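Local coordinates for protein cysteine desulfurase (Fervidobacterium islandicum, PDB 6A6E) that probably removes sulfur from L-cysteine as a pyridoxal-phosphate-dependent cysteine desulfurase of the SUF system, leaving alanine, at residues A[35-40]-A[397-402]. Residues are numbered along the deposited sequence; the frame is centred on the assembly and turned at random.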
ATOM      1  N   VAL A  35      24.713   4.789  15.060  1.00 23.67           N
ATOM      2  CA  VAL A  35      23.929   5.515  16.016  1.00 21.49           C
ATOM      3  C   VAL A  35      22.702   6.086  15.250  1.00 21.26           C
ATOM      4  O   VAL A  35      22.780   7.150  14.638  1.00 23.11           O
ATOM      5  CB  VAL A  35      24.763   6.630  16.700  1.00 20.87           C
ATOM      6  CG1 VAL A  35      23.865   7.492  17.552  1.00 21.96           C
ATOM      7  CG2 VAL A  35      25.834   5.990  17.606  1.00 21.12           C
ATOM      8  N   TYR A  36      21.556   5.417  15.356  1.00 21.76           N
ATOM      9  CA  TYR A  36      20.404   5.728  14.465  1.00 20.31           C
ATOM     10  C   TYR A  36      19.494   6.733  15.112  1.00 18.59           C
ATOM     11  O   TYR A  36      18.745   6.401  16.037  1.00 18.03           O
ATOM     12  CB  TYR A  36      19.639   4.469  14.066  1.00 19.62           C
ATOM     13  CG  TYR A  36      18.581   4.722  13.017  1.00 19.14           C
ATOM     14  CD1 TYR A  36      18.907   4.786  11.680  1.00 20.62           C
ATOM     15  CD2 TYR A  36      17.275   4.970  13.366  1.00 20.43           C
ATOM     16  CE1 TYR A  36      17.959   5.077  10.709  1.00 21.51           C
ATOM     17  CE2 TYR A  36      16.289   5.170  12.385  1.00 19.72           C
ATOM     18  CZ  TYR A  36      16.638   5.250  11.077  1.00 21.33           C
ATOM     19  OH  TYR A  36      15.693   5.464  10.107  1.00 22.55           O
ATOM     20  N   LEU A  37      19.597   7.973  14.638  1.00 17.25           N
ATOM     21  CA  LEU A  37      18.782   9.087  15.144  1.00 18.69           C
ATOM     22  C   LEU A  37      17.902   9.750  14.047  1.00 17.80           C
ATOM     23  O   LEU A  37      17.649  10.992  14.087  1.00 18.82           O
ATOM     24  CB  LEU A  37      19.651  10.150  15.848  1.00 18.94           C
ATOM     25  CG  LEU A  37      20.460   9.639  17.059  1.00 20.36           C
ATOM     26  CD1 LEU A  37      21.364  10.734  17.552  1.00 21.40           C
ATOM     27  CD2 LEU A  37      19.558   9.210  18.203  1.00 20.66           C
ATOM     28  N   ASP A  38      17.400   8.925  13.117  1.00 16.15           N
ATOM     29  CA  ASP A  38      16.468   9.398  12.069  1.00 17.89           C
ATOM     30  C   ASP A  38      15.120   8.658  12.184  1.00 18.07           C
ATOM     31  O   ASP A  38      14.443   8.369  11.196  1.00 15.35           O
ATOM     32  CB  ASP A  38      17.059   9.141  10.709  1.00 18.13           C
ATOM     33  CG  ASP A  38      16.357   9.941   9.608  1.00 20.15           C
ATOM     34  OD1 ASP A  38      15.724  10.996   9.944  1.00 20.21           O
ATOM     35  OD2 ASP A  38      16.508   9.512   8.435  1.00 21.27           O
ATOM     36  N   ASN A  39      14.733   8.423  13.423  1.00 17.69           N
ATOM     37  CA  ASN A  39      13.513   7.669  13.774  1.00 19.12           C
ATOM     38  C   ASN A  39      12.211   8.323  13.328  1.00 19.59           C
ATOM     39  O   ASN A  39      11.230   7.629  13.100  1.00 20.24           O
ATOM     40  CB  ASN A  39      13.492   7.411  15.285  1.00 18.52           C
ATOM     41  CG  ASN A  39      14.590   6.476  15.670  1.00 21.07           C
ATOM     42  OD1 ASN A  39      14.529   5.312  15.275  1.00 22.42           O
ATOM     43  ND2 ASN A  39      15.653   6.982  16.329  1.00 19.24           N
ATOM     44  N   ALA A  40      12.239   9.650  13.224  1.00 19.25           N
ATOM     45  CA  ALA A  40      11.135  10.434  12.790  1.00 18.37           C
ATOM     46  C   ALA A  40      10.822  10.280  11.291  1.00 18.59           C
ATOM     47  O   ALA A  40       9.730  10.541  10.863  1.00 19.87           O
ATOM     48  CB  ALA A  40      11.448  11.846  13.108  1.00 21.95           C
ATOM     49  N   VAL A 397      18.701  20.613  10.717  1.00 20.12           N
ATOM     50  CA  VAL A 397      19.163  19.307  10.998  1.00 22.33           C
ATOM     51  C   VAL A 397      18.130  18.758  12.014  1.00 21.86           C
ATOM     52  O   VAL A 397      17.567  19.522  12.814  1.00 22.47           O
ATOM     53  CB  VAL A 397      20.573  19.327  11.637  1.00 23.03           C
ATOM     54  CG1 VAL A 397      21.073  17.928  11.925  1.00 22.20           C
ATOM     55  CG2 VAL A 397      21.583  20.017  10.726  1.00 23.24           C
ATOM     56  N   ARG A 398      17.949  17.447  12.025  1.00 20.41           N
ATOM     57  CA  ARG A 398      17.000  16.816  12.975  1.00 20.39           C
ATOM     58  C   ARG A 398      17.515  15.471  13.464  1.00 19.36           C
ATOM     59  O   ARG A 398      17.942  14.624  12.688  1.00 18.96           O
ATOM     60  CB  ARG A 398      15.594  16.737  12.392  1.00 19.61           C
ATOM     61  CG  ARG A 398      14.554  16.256  13.420  1.00 21.55           C
ATOM     62  CD  ARG A 398      13.248  15.778  12.747  1.00 22.32           C
ATOM     63  NE  ARG A 398      13.503  14.646  11.861  1.00 19.73           N
ATOM     64  CZ  ARG A 398      12.668  14.219  10.935  1.00 21.88           C
ATOM     65  NH1 ARG A 398      11.509  14.833  10.789  1.00 21.36           N
ATOM     66  NH2 ARG A 398      12.993  13.159  10.171  1.00 20.58           N
ATOM     67  N   ALA A 399      17.563  15.364  14.801  1.00 20.02           N
ATOM     68  CA  ALA A 399      17.869  14.146  15.526  1.00 18.95           C
ATOM     69  C   ALA A 399      16.604  13.694  16.285  1.00 19.01           C
ATOM     70  O   ALA A 399      15.977  14.463  16.982  1.00 19.52           O
ATOM     71  CB  ALA A 399      19.037  14.320  16.490  1.00 19.73           C
ATOM     72  N   SER A 400      16.270  12.422  16.126  1.00 17.70           N
ATOM     73  CA  SER A 400      15.037  11.874  16.679  1.00 18.25           C
ATOM     74  C   SER A 400      15.308  10.524  17.332  1.00 18.00           C
ATOM     75  O   SER A 400      16.052   9.700  16.774  1.00 20.65           O
ATOM     76  CB  SER A 400      13.994  11.813  15.558  1.00 16.88           C
ATOM     77  OG  SER A 400      14.450  11.058  14.425  1.00 19.18           O
ATOM     78  N   VAL A 401      14.696  10.292  18.505  1.00 18.43           N
ATOM     79  CA  VAL A 401      14.974   9.120  19.320  1.00 20.28           C
ATOM     80  C   VAL A 401      13.782   8.162  19.349  1.00 23.65           C
ATOM     81  O   VAL A 401      12.629   8.581  19.175  1.00 19.63           O
ATOM     82  CB  VAL A 401      15.350   9.475  20.795  1.00 20.99           C
ATOM     83  CG1 VAL A 401      16.664  10.194  20.848  1.00 23.78           C
ATOM     84  CG2 VAL A 401      14.310  10.391  21.455  1.00 22.27           C
ATOM     85  N   TYR A 402      14.094   6.883  19.602  1.00 24.38           N
ATOM     86  CA  TYR A 402      13.056   5.880  19.773  1.00 24.19           C
ATOM     87  C   TYR A 402      13.587   4.737  20.658  1.00 22.83           C
ATOM     88  O   TYR A 402      14.630   4.872  21.322  1.00 25.00           O
ATOM     89  CB  TYR A 402      12.566   5.371  18.381  1.00 21.33           C
ATOM     90  CG  TYR A 402      11.188   4.681  18.415  1.00 21.43           C
ATOM     91  CD1 TYR A 402      10.101   5.293  18.999  1.00 21.28           C
ATOM     92  CD2 TYR A 402      10.979   3.460  17.827  1.00 23.66           C
ATOM     93  CE1 TYR A 402       8.853   4.716  19.028  1.00 21.37           C
ATOM     94  CE2 TYR A 402       9.719   2.860  17.848  1.00 24.97           C
ATOM     95  CZ  TYR A 402       8.661   3.490  18.462  1.00 22.66           C
ATOM     96  OH  TYR A 402       7.422   2.898  18.481  1.00 22.59           O
TER
HETATM   97  O   HOH W   1      15.718  12.881  12.333  1.00 19.96           O
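Arg398 turns its guanidinium toward the loop that leaves strand 32-36: the methyl of Ala40 sits over the centre of one face, Ala40 CB lying 3.4 Å from Arg398 CZ, while Asp38 OD1 comes to the edge, in plane, in a long, weak salt bridge, 3.5 Å from Arg398 NH2, with the carboxylate turned 41° from the guanidinium. A water bridges Arg398 NE and Asp38 OD1 and also hydrogen-bonds Ser400 OG; Asp38 OD2 makes a salt bridge with Arg371 and a hydrogen bond with His69 of the second subunit. Arg398 NH1 binds the carbonyl of Asn187, a PLP-pocket residue, and NH2 a citrate, probably from the crystallisation liquor. Ala399 rests its methyl near Leu37 CB. Ser400 does most of the joining: its N donates to Leu37 O at 2.8 Å, and its OG (chi1 56°) accepts from Ala40 N at 2.9 Å. Ser400 O, 2.8 Å from Asn39 ND2, lies close to the Asn39 amide plane, although the N-H comes in tilted from the carbonyl plane. Asn39 OD1 hydrogen-bonds Tyr404 OH and ND2 also donates to Tyr36 O, fixing the amide's rotation. Val401 CG1 lies alongside Leu37 CD2, and Tyr402 CB packs on the Asn39 amide. In this class-V aminotransferase fold the loop thus crosses the end of strand 396-400, putting Ala40's side chain about 6 Å from PLP (nearest atoms); citrate-holding Arg398 probably receives the cysteine carboxylate, as in related desulfurases.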